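Local coordinates for protein 5-cytosine DNA methyltransferase (Entamoeba histolytica, PDB 3QV2) that probably transfers methyl groups from S-adenosylmethionine to the C5 position of cytosine in DNA and tRNA, at residues 87-92 / 137-142; 115-120 / 148-153; 289-294 / 299-304. All blocks are in the same frame, centred on the assembly; numbering follows the deposited sequence.

Contact 1. Residues 87-92 / 137-142; sequences QPYNNS and SLVFKE
Tyr89 reaches from the loop ahead of helix 91-94 to the first turn of helix 138-149 and meets it along one side of its ring. Near the backbone end, CD1 of Tyr89 rests against CB of Ser137 at 3.5 Å, an oblique approach to the ring. Farther out the partner is Val139, whose CG2 lies at the ring edge, near the ring plane, 3.7 Å from Tyr89 CE1. The other methyl of the fork, Val139 CG1, touches Tyr89 OH at 3.4 Å; one methyl thus meets the ring edge and the other the hydroxyl, and the two side chains cross at about a right angle. With CG anti to its own carbonyl carbon (chi1 -45°), Tyr89 is directed at the helix start, while Pro88 CB covers one ring face, 3.9 Å above its centre. This loop follows the predicted active-site Cys86, in the Pro-Cys-Gln motif of cytosine-C5 methyltransferases, and the side chains of Tyr89 and Cys86 are about 5 Å apart. On the other side of the contact Ser137 is the N-cap of its helix: Phe140 N donates to Ser137 OG over 3.0 Å, nearly straight at 165°, and the same hydroxyl is hydrogen-bonded to Phe134 O. Two partners thus fix the serine's rotation, with its CB against the tyrosine. Beyond this shell, Phe134 meets the Tyr89 ring edge-to-face, and Val108 of helix 106-115 touches both Tyr89 and Val139.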
loop_
_atom_site.group_PDB
_atom_site.type_symbol
_atom_site.label_atom_id
_atom_site.label_comp_id
_atom_site.label_asym_id
_atom_site.label_seq_id
_atom_site.Cartn_x
_atom_site.Cartn_y
_atom_site.Cartn_z
ATOM N N GLN A 87 -8.078 -9.499 -0.655
ATOM C CA GLN A 87 -8.357 -10.879 -0.260
ATOM C C GLN A 87 -8.921 -11.751 -1.389
ATOM O O GLN A 87 -8.467 -12.877 -1.586
ATOM C CB GLN A 87 -9.289 -10.922 0.956
ATOM C CG GLN A 87 -8.728 -10.269 2.210
ATOM C CD GLN A 87 -9.136 -8.816 2.344
ATOM O OE1 GLN A 87 -9.395 -8.136 1.352
ATOM N NE2 GLN A 87 -9.205 -8.334 3.579
ATOM N N PRO A 88 -9.914 -11.235 -2.134
ATOM C CA PRO A 88 -10.574 -12.054 -3.160
ATOM C C PRO A 88 -9.630 -12.566 -4.247
ATOM O O PRO A 88 -10.004 -13.463 -5.004
ATOM C CB PRO A 88 -11.584 -11.082 -3.783
ATOM C CG PRO A 88 -11.821 -10.054 -2.736
ATOM C CD PRO A 88 -10.509 -9.891 -2.040
ATOM N N TYR A 89 -8.423 -12.015 -4.322
ATOM C CA TYR A 89 -7.563 -12.259 -5.475
ATOM C C TYR A 89 -6.383 -13.187 -5.206
ATOM O O TYR A 89 -5.224 -12.774 -5.257
ATOM C CB TYR A 89 -7.109 -10.926 -6.074
ATOM C CG TYR A 89 -8.255 -9.953 -6.183
ATOM C CD1 TYR A 89 -9.289 -10.174 -7.083
ATOM C CD2 TYR A 89 -8.325 -8.835 -5.365
ATOM C CE1 TYR A 89 -10.351 -9.299 -7.177
ATOM C CE2 TYR A 89 -9.384 -7.954 -5.453
ATOM C CZ TYR A 89 -10.394 -8.192 -6.360
ATOM O OH TYR A 89 -11.453 -7.321 -6.456
ATOM N N ASN A 90 -6.697 -14.446 -4.918
ATOM C CA ASN A 90 -5.700 -15.506 -4.872
ATOM C C ASN A 90 -6.077 -16.588 -5.877
ATOM O O ASN A 90 -7.200 -16.605 -6.382
ATOM C CB ASN A 90 -5.592 -16.095 -3.466
ATOM C CG ASN A 90 -6.924 -16.572 -2.931
ATOM O OD1 ASN A 90 -7.452 -17.595 -3.369
ATOM N ND2 ASN A 90 -7.477 -15.834 -1.977
ATOM N N ASN A 91 -5.143 -17.488 -6.170
ATOM C CA ASN A 91 -5.385 -18.546 -7.148
ATOM C C ASN A 91 -6.511 -19.496 -6.746
ATOM O O ASN A 91 -7.233 -20.007 -7.601
ATOM C CB ASN A 91 -4.098 -19.327 -7.430
ATOM C CG ASN A 91 -3.107 -18.536 -8.264
ATOM O OD1 ASN A 91 -3.480 -17.884 -9.240
ATOM N ND2 ASN A 91 -1.837 -18.586 -7.879
ATOM N N SER A 92 -6.662 -19.727 -5.447
ATOM C CA SER A 92 -7.715 -20.602 -4.951
ATOM C C SER A 92 -9.095 -20.079 -5.341
ATOM O O SER A 92 -9.896 -20.793 -5.943
ATOM C CB SER A 92 -7.620 -20.745 -3.432
ATOM O OG SER A 92 -8.659 -21.571 -2.931
ATOM N N SER A 137 -7.716 -11.194 -12.471
ATOM C CA SER A 137 -9.032 -11.451 -11.891
ATOM C C SER A 137 -10.163 -11.134 -12.860
ATOM O O SER A 137 -10.016 -10.296 -13.751
ATOM C CB SER A 137 -9.220 -10.651 -10.599
ATOM O OG SER A 137 -9.261 -9.259 -10.860
ATOM N N LEU A 138 -11.293 -11.811 -12.681
ATOM C CA LEU A 138 -12.489 -11.512 -13.453
ATOM C C LEU A 138 -13.007 -10.134 -13.064
ATOM O O LEU A 138 -13.649 -9.452 -13.861
ATOM C CB LEU A 138 -13.569 -12.567 -13.210
ATOM C CG LEU A 138 -13.291 -13.964 -13.767
ATOM C CD1 LEU A 138 -14.343 -14.958 -13.290
ATOM C CD2 LEU A 138 -13.223 -13.925 -15.288
ATOM N N VAL A 139 -12.722 -9.734 -11.830
ATOM C CA VAL A 139 -13.126 -8.423 -11.339
ATOM C C VAL A 139 -12.482 -7.307 -12.151
ATOM O O VAL A 139 -13.168 -6.412 -12.641
ATOM C CB VAL A 139 -12.765 -8.235 -9.854
ATOM C CG1 VAL A 139 -12.961 -6.780 -9.438
ATOM C CG2 VAL A 139 -13.590 -9.172 -8.983
ATOM N N PHE A 140 -11.162 -7.359 -12.293
ATOM C CA PHE A 140 -10.456 -6.330 -13.047
ATOM C C PHE A 140 -10.723 -6.428 -14.544
ATOM O O PHE A 140 -10.764 -5.413 -15.238
ATOM C CB PHE A 140 -8.950 -6.370 -12.783
ATOM C CG PHE A 140 -8.179 -5.352 -13.571
ATOM C CD1 PHE A 140 -7.325 -5.741 -14.590
ATOM C CD2 PHE A 140 -8.330 -4.001 -13.307
ATOM C CE1 PHE A 140 -6.622 -4.801 -15.318
ATOM C CE2 PHE A 140 -7.632 -3.057 -14.032
ATOM C CZ PHE A 140 -6.776 -3.457 -15.038
ATOM N N LYS A 141 -10.898 -7.648 -15.041
ATOM C CA LYS A 141 -11.230 -7.846 -16.447
ATOM C C LYS A 141 -12.452 -7.010 -16.803
ATOM O O LYS A 141 -12.504 -6.375 -17.855
ATOM C CB LYS A 141 -11.503 -9.322 -16.741
ATOM C CG LYS A 141 -11.983 -9.579 -18.161
ATOM C CD LYS A 141 -12.372 -11.033 -18.365
ATOM C CE LYS A 141 -12.996 -11.255 -19.735
ATOM N NZ LYS A 141 -12.046 -10.956 -20.844
ATOM N N GLU A 142 -13.433 -7.010 -15.906
ATOM C CA GLU A 142 -14.659 -6.247 -16.102
ATOM C C GLU A 142 -14.408 -4.753 -15.922
ATOM O O GLU A 142 -14.895 -3.936 -16.704
ATOM C CB GLU A 142 -15.743 -6.728 -15.136
ATOM C CG GLU A 142 -17.105 -6.089 -15.348
ATOM C CD GLU A 142 -18.167 -6.683 -14.444
ATOM O OE1 GLU A 142 -17.882 -7.701 -13.778
ATOM O OE2 GLU A 142 -19.287 -6.134 -14.399
#

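Contact 2. Residues 115-120 / 148-153; sequences ILPYLI and IKNQYY
A Schellman motif ends helix 138-149 just ahead of strand 153-159, and this helix end packs on the turn that follows helix 106-115 in the Rossmann-like methyltransferase fold. Gln151, with positive phi, is the C-prime residue; Gln151 N bonds to Ile148 O over 3.0 Å and Tyr152 N to Leu147 O. Asn150 and Tyr152, one on each side of Gln151 in sequence, both point toward 115-120, where Leu116 touches both. Leu116 leaves the backbone with CG anti to N (chi1 -172°), which carries its two methyls toward the helix end. CD2 sits over the face of the Asn150 amide, 3.6 Å from its CG, the two side chains running antiparallel alongside one another. The same methyl is 4.0 Å from Tyr152 CE2, and Leu116 CD1 is likewise 4.0 Å from Tyr152 OH; the two methyls meet this end of the phenol, CD2 obliquely to the ring. Beside it, Asn150 OD1 comes within 3.4 Å of Pro117 CA. Trp80 of strand 79-82 and Ile126 of strand 125-130 also touch Leu116, joining the contact to the central sheet. The amide nitrogen and the phenol hydroxyl have polar partners outside the two segments: Asn150 ND2 is hydrogen-bonded back to Ile146 O in the last turns of the helix, and Tyr152 OH to Pro123 O. Packing of leucine methyls on an amide face and a phenol end, both held by their own hydrogen bonds, therefore joins the segments.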
loop_
_atom_site.group_PDB
_atom_site.type_symbol
_atom_site.label_atom_id
_atom_site.label_comp_id
_atom_site.label_asym_id
_atom_site.label_seq_id
_atom_site.Cartn_x
_atom_site.Cartn_y
_atom_site.Cartn_z
ATOM N N ILE A 115 -21.474 3.584 -10.683
ATOM C CA ILE A 115 -21.155 4.999 -10.516
ATOM C C ILE A 115 -20.513 5.633 -11.748
ATOM O O ILE A 115 -21.100 6.507 -12.387
ATOM C CB ILE A 115 -20.228 5.234 -9.307
ATOM C CG1 ILE A 115 -20.808 4.577 -8.054
ATOM C CG2 ILE A 115 -20.003 6.723 -9.091
ATOM C CD1 ILE A 115 -22.164 5.115 -7.657
ATOM N N LEU A 116 -19.307 5.181 -12.076
ATOM C CA LEU A 116 -18.496 5.800 -13.125
ATOM C C LEU A 116 -19.234 6.080 -14.440
ATOM O O LEU A 116 -19.147 7.186 -14.971
ATOM C CB LEU A 116 -17.230 4.971 -13.381
ATOM C CG LEU A 116 -16.175 5.560 -14.320
ATOM C CD1 LEU A 116 -14.779 5.145 -13.890
ATOM C CD2 LEU A 116 -16.437 5.154 -15.763
ATOM N N PRO A 117 -19.955 5.081 -14.974
ATOM C CA PRO A 117 -20.584 5.246 -16.289
ATOM C C PRO A 117 -21.711 6.276 -16.308
ATOM O O PRO A 117 -22.202 6.603 -17.388
ATOM C CB PRO A 117 -21.162 3.854 -16.580
ATOM C CG PRO A 117 -20.420 2.926 -15.673
ATOM C CD PRO A 117 -20.159 3.724 -14.441
ATOM N N TYR A 118 -22.113 6.780 -15.145
ATOM C CA TYR A 118 -23.268 7.671 -15.075
ATOM C C TYR A 118 -22.939 9.080 -14.584
ATOM O O TYR A 118 -23.792 9.966 -14.615
ATOM C CB TYR A 118 -24.379 7.043 -14.224
ATOM C CG TYR A 118 -24.860 5.713 -14.760
ATOM C CD1 TYR A 118 -25.760 5.653 -15.817
ATOM C CD2 TYR A 118 -24.409 4.518 -14.216
ATOM C CE1 TYR A 118 -26.199 4.438 -16.314
ATOM C CE2 TYR A 118 -24.842 3.301 -14.705
ATOM C CZ TYR A 118 -25.736 3.267 -15.753
ATOM O OH TYR A 118 -26.171 2.058 -16.245
ATOM N N LEU A 119 -21.704 9.289 -14.140
ATOM C CA LEU A 119 -21.270 10.614 -13.709
ATOM C C LEU A 119 -21.317 11.604 -14.866
ATOM O O LEU A 119 -20.980 11.261 -15.999
ATOM C CB LEU A 119 -19.845 10.560 -13.152
ATOM C CG LEU A 119 -19.622 9.745 -11.877
ATOM C CD1 LEU A 119 -18.139 9.663 -11.551
ATOM C CD2 LEU A 119 -20.394 10.348 -10.720
ATOM N N ILE A 120 -21.743 12.830 -14.578
ATOM C CA ILE A 120 -21.686 13.899 -15.565
ATOM C C ILE A 120 -20.228 14.163 -15.905
ATOM O O ILE A 120 -19.866 14.321 -17.070
ATOM C CB ILE A 120 -22.318 15.198 -15.036
ATOM C CG1 ILE A 120 -23.818 15.010 -14.805
ATOM C CG2 ILE A 120 -22.073 16.340 -16.010
ATOM C CD1 ILE A 120 -24.588 14.675 -16.062
ATOM N N ILE A 148 -12.486 1.109 -20.545
ATOM C CA ILE A 148 -12.313 1.238 -21.987
ATOM C C ILE A 148 -13.571 1.793 -22.647
ATOM O O ILE A 148 -13.505 2.733 -23.440
ATOM C CB ILE A 148 -11.951 -0.109 -22.638
ATOM C CG1 ILE A 148 -10.509 -0.490 -22.298
ATOM C CG2 ILE A 148 -12.130 -0.035 -24.146
ATOM C CD1 ILE A 148 -9.490 0.532 -22.755
ATOM N N LYS A 149 -14.715 1.206 -22.311
ATOM C CA LYS A 149 -15.988 1.640 -22.867
ATOM C C LYS A 149 -16.278 3.098 -22.519
ATOM O O LYS A 149 -16.967 3.798 -23.262
ATOM C CB LYS A 149 -17.123 0.738 -22.375
ATOM C CG LYS A 149 -18.504 1.159 -22.853
ATOM C CD LYS A 149 -19.575 0.197 -22.371
ATOM C CE LYS A 149 -20.965 0.694 -22.739
ATOM N NZ LYS A 149 -21.268 2.015 -22.119
ATOM N N ASN A 150 -15.744 3.556 -21.392
ATOM C CA ASN A 150 -15.938 4.940 -20.970
ATOM C C ASN A 150 -14.790 5.867 -21.370
ATOM O O ASN A 150 -14.564 6.900 -20.737
ATOM C CB ASN A 150 -16.209 5.024 -19.465
ATOM C CG ASN A 150 -17.593 4.527 -19.093
ATOM O OD1 ASN A 150 -18.557 5.294 -19.077
ATOM N ND2 ASN A 150 -17.701 3.237 -18.798
ATOM N N GLN A 151 -14.068 5.482 -22.420
ATOM C CA GLN A 151 -13.087 6.348 -23.076
ATOM C C GLN A 151 -11.799 6.597 -22.287
ATOM O O GLN A 151 -11.162 7.638 -22.448
ATOM C CB GLN A 151 -13.728 7.690 -23.453
ATOM C CG GLN A 151 -15.098 7.574 -24.110
ATOM C CD GLN A 151 -15.064 6.814 -25.422
ATOM O OE1 GLN A 151 -14.012 6.343 -25.853
ATOM N NE2 GLN A 151 -16.219 6.693 -26.066
ATOM N N TYR A 152 -11.412 5.644 -21.446
ATOM C CA TYR A 152 -10.187 5.779 -20.663
ATOM C C TYR A 152 -8.986 5.163 -21.369
ATOM O O TYR A 152 -9.112 4.162 -22.074
ATOM C CB TYR A 152 -10.348 5.131 -19.284
ATOM C CG TYR A 152 -11.053 5.996 -18.264
ATOM C CD1 TYR A 152 -10.341 6.886 -17.468
ATOM C CD2 TYR A 152 -12.426 5.918 -18.089
ATOM C CE1 TYR A 152 -10.979 7.678 -16.532
ATOM C CE2 TYR A 152 -13.074 6.705 -17.156
ATOM C CZ TYR A 152 -12.348 7.582 -16.381
ATOM O OH TYR A 152 -12.988 8.366 -15.451
ATOM N N TYR A 153 -7.822 5.775 -21.178
ATOM C CA TYR A 153 -6.558 5.171 -21.580
ATOM C C TYR A 153 -5.938 4.517 -20.352
ATOM O O TYR A 153 -5.873 5.127 -19.285
ATOM C CB TYR A 153 -5.610 6.223 -22.155
ATOM C CG TYR A 153 -6.091 6.832 -23.452
ATOM C CD1 TYR A 153 -5.704 6.303 -24.676
ATOM C CD2 TYR A 153 -6.934 7.936 -23.453
ATOM C CE1 TYR A 153 -6.140 6.855 -25.863
ATOM C CE2 TYR A 153 -7.377 8.495 -24.635
ATOM C CZ TYR A 153 -6.977 7.951 -25.837
ATOM O OH TYR A 153 -7.416 8.506 -27.017
#

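Contact 3. Residues 289-294 / 299-304; sequences FTTQID and KQQYQC
Gln301 lays its side chain across Thr291, its aliphatic part and amide running beside the threonine's hydroxyl and carbonyl. A hydrogen bond between the segments runs from Thr291 OG1 to Gln301 OE1, at 2.8 Å. It meets the acceptor at a C=O...donor angle of 121°, with the donor tilted 28° from the carbonyl plane. Thr291 holds its hydroxyl between its backbone N and carbonyl carbon, a rotation that presents OG1 to the helix, and Gln301 CB is 3.6 Å from this oxygen. The glutamine is extended beyond CG, which brings its amide carbon CD within 3.2 Å of Thr291 O. Its other amide atom, NE2, is hydrogen-bonded to Leu296 O. Both ends of the buried amide are thereby engaged, which fixes its rotation and ties helix 298-306 to two points of the preceding loop. Gln292, more exposed, has a bent chain that brings its amide near that of Gln301, the two planes standing 87° apart.

The loop has its own internal bonds. Thr290 OG1 accepts from Gln292 N over 2.9 Å in an ST turn, and Ile293 N bonds to Thr291 O over 2.7 Å, closing an inverse gamma turn centred on Gln292. Pro276 of helix 276-282 touches both Thr291 and Gln301, and Asn54 OD1 accepts from Thr290 N. A buried glutamine near the start of a helix, bonding back to the loop that leads into it, here forms a compact loop-helix unit beside the cofactor pocket: the side chain of Thr291 is about 5 Å from that of Ile20, which binds S-adenosylhomocysteine.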
loop_
_atom_site.group_PDB
_atom_site.type_symbol
_atom_site.label_atom_id
_atom_site.label_comp_id
_atom_site.label_asym_id
_atom_site.label_seq_id
_atom_site.Cartn_x
_atom_site.Cartn_y
_atom_site.Cartn_z
ATOM N N PHE A 289 4.569 11.557 9.888
ATOM C CA PHE A 289 3.475 10.595 9.914
ATOM C C PHE A 289 3.784 9.509 10.937
ATOM O O PHE A 289 4.919 9.048 11.035
ATOM C CB PHE A 289 3.271 9.975 8.530
ATOM C CG PHE A 289 2.121 9.010 8.464
ATOM C CD1 PHE A 289 0.882 9.414 7.985
ATOM C CD2 PHE A 289 2.276 7.696 8.883
ATOM C CE1 PHE A 289 -0.177 8.524 7.928
ATOM C CE2 PHE A 289 1.218 6.807 8.826
ATOM C CZ PHE A 289 -0.007 7.223 8.349
ATOM N N THR A 290 2.776 9.106 11.703
ATOM C CA THR A 290 2.959 8.070 12.712
ATOM C C THR A 290 1.696 7.239 12.935
ATOM O O THR A 290 0.587 7.772 12.973
ATOM C CB THR A 290 3.421 8.666 14.060
ATOM O OG1 THR A 290 3.573 7.617 15.025
ATOM C CG2 THR A 290 2.409 9.680 14.573
ATOM N N THR A 291 1.874 5.930 13.074
ATOM C CA THR A 291 0.775 5.032 13.398
ATOM C C THR A 291 0.649 4.931 14.913
ATOM O O THR A 291 -0.266 4.292 15.434
ATOM C CB THR A 291 1.011 3.628 12.824
ATOM O OG1 THR A 291 2.177 3.055 13.430
ATOM C CG2 THR A 291 1.208 3.693 11.317
ATOM N N GLN A 292 1.585 5.568 15.611
ATOM C CA GLN A 292 1.605 5.559 17.068
ATOM C C GLN A 292 0.504 6.447 17.634
ATOM O O GLN A 292 0.774 7.392 18.375
ATOM C CB GLN A 292 2.967 6.025 17.588
ATOM C CG GLN A 292 3.172 5.813 19.080
ATOM C CD GLN A 292 3.291 4.348 19.450
ATOM O OE1 GLN A 292 4.388 3.793 19.486
ATOM N NE2 GLN A 292 2.158 3.713 19.731
ATOM N N ILE A 293 -0.738 6.145 17.271
ATOM C CA ILE A 293 -1.886 6.852 17.816
ATOM C C ILE A 293 -2.148 6.351 19.226
ATOM O O ILE A 293 -2.104 5.149 19.483
ATOM C CB ILE A 293 -3.147 6.638 16.961
ATOM C CG1 ILE A 293 -3.158 7.599 15.773
ATOM C CG2 ILE A 293 -4.402 6.841 17.796
ATOM C CD1 ILE A 293 -1.986 7.434 14.834
ATOM N N ASP A 294 -2.414 7.278 20.140
ATOM C CA ASP A 294 -2.643 6.929 21.535
ATOM C C ASP A 294 -3.730 5.865 21.671
ATOM O O ASP A 294 -4.839 6.028 21.160
ATOM C CB ASP A 294 -3.018 8.174 22.341
ATOM C CG ASP A 294 -2.797 7.993 23.827
ATOM O OD1 ASP A 294 -1.965 7.138 24.201
ATOM O OD2 ASP A 294 -3.448 8.704 24.622
ATOM N N LYS A 299 0.188 -4.427 17.512
ATOM C CA LYS A 299 -0.549 -5.322 16.627
ATOM C C LYS A 299 -1.455 -4.545 15.676
ATOM O O LYS A 299 -1.419 -4.752 14.463
ATOM C CB LYS A 299 -1.375 -6.322 17.439
ATOM C CG LYS A 299 -0.542 -7.311 18.234
ATOM C CD LYS A 299 0.343 -8.144 17.318
ATOM C CE LYS A 299 1.268 -9.052 18.115
ATOM N NZ LYS A 299 0.518 -10.027 18.954
ATOM N N GLN A 300 -2.263 -3.650 16.233
ATOM C CA GLN A 300 -3.183 -2.839 15.440
ATOM C C GLN A 300 -2.444 -1.999 14.398
ATOM O O GLN A 300 -2.915 -1.839 13.272
ATOM C CB GLN A 300 -4.025 -1.943 16.353
ATOM C CG GLN A 300 -5.009 -2.704 17.231
ATOM C CD GLN A 300 -5.639 -1.830 18.299
ATOM O OE1 GLN A 300 -5.002 -0.917 18.822
ATOM N NE2 GLN A 300 -6.897 -2.106 18.625
ATOM N N GLN A 301 -1.284 -1.471 14.775
ATOM C CA GLN A 301 -0.476 -0.669 13.864
ATOM C C GLN A 301 0.163 -1.544 12.790
ATOM O O GLN A 301 0.192 -1.181 11.613
ATOM C CB GLN A 301 0.602 0.095 14.634
ATOM C CG GLN A 301 0.057 0.967 15.754
ATOM C CD GLN A 301 1.151 1.618 16.578
ATOM O OE1 GLN A 301 2.186 2.024 16.049
ATOM N NE2 GLN A 301 0.929 1.715 17.883
ATOM N N TYR A 302 0.677 -2.697 13.205
ATOM C CA TYR A 302 1.253 -3.668 12.281
ATOM C C TYR A 302 0.242 -4.067 11.213
ATOM O O TYR A 302 0.570 -4.139 10.030
ATOM C CB TYR A 302 1.717 -4.913 13.042
ATOM C CG TYR A 302 3.051 -4.762 13.737
ATOM C CD1 TYR A 302 4.148 -4.227 13.072
ATOM C CD2 TYR A 302 3.216 -5.154 15.058
ATOM C CE1 TYR A 302 5.371 -4.089 13.703
ATOM C CE2 TYR A 302 4.434 -5.019 15.699
ATOM C CZ TYR A 302 5.507 -4.489 15.017
ATOM O OH TYR A 302 6.721 -4.354 15.653
ATOM N N GLN A 303 -0.989 -4.322 11.643
ATOM C CA GLN A 303 -2.051 -4.745 10.736
ATOM C C GLN A 303 -2.333 -3.695 9.666
ATOM O O GLN A 303 -2.429 -4.015 8.480
ATOM C CB GLN A 303 -3.326 -5.060 11.521
ATOM C CG GLN A 303 -3.174 -6.221 12.492
ATOM C CD GLN A 303 -4.356 -6.357 13.431
ATOM O OE1 GLN A 303 -5.371 -5.679 13.273
ATOM N NE2 GLN A 303 -4.228 -7.237 14.418
ATOM N N CYS A 304 -2.461 -2.441 10.091
ATOM C CA CYS A 304 -2.705 -1.342 9.165
ATOM C C CYS A 304 -1.530 -1.167 8.208
ATOM O O CYS A 304 -1.717 -1.058 6.998
ATOM C CB CYS A 304 -2.959 -0.040 9.930
ATOM S SG CYS A 304 -4.491 -0.026 10.891
#

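How the contacts relate
Contacts 1 and 2 share helix 138-149, contact 1 at its start and contact 2 at its end; their centres are 21 Å apart and their segments alternate along the chain. Contact 3 follows later in the sequence and lies on the opposite side of the chain's centre from both, with its centre 29 Å from that of contact 1 and 36 Å from that of contact 2. The bound S-adenosylhomocysteine is about 10 Å from the side chain of Tyr89 in contact 1 and about 9 Å from that of Thr291 in contact 3, so neither side chain touches it. Contact 2 is remote from the annotated sites.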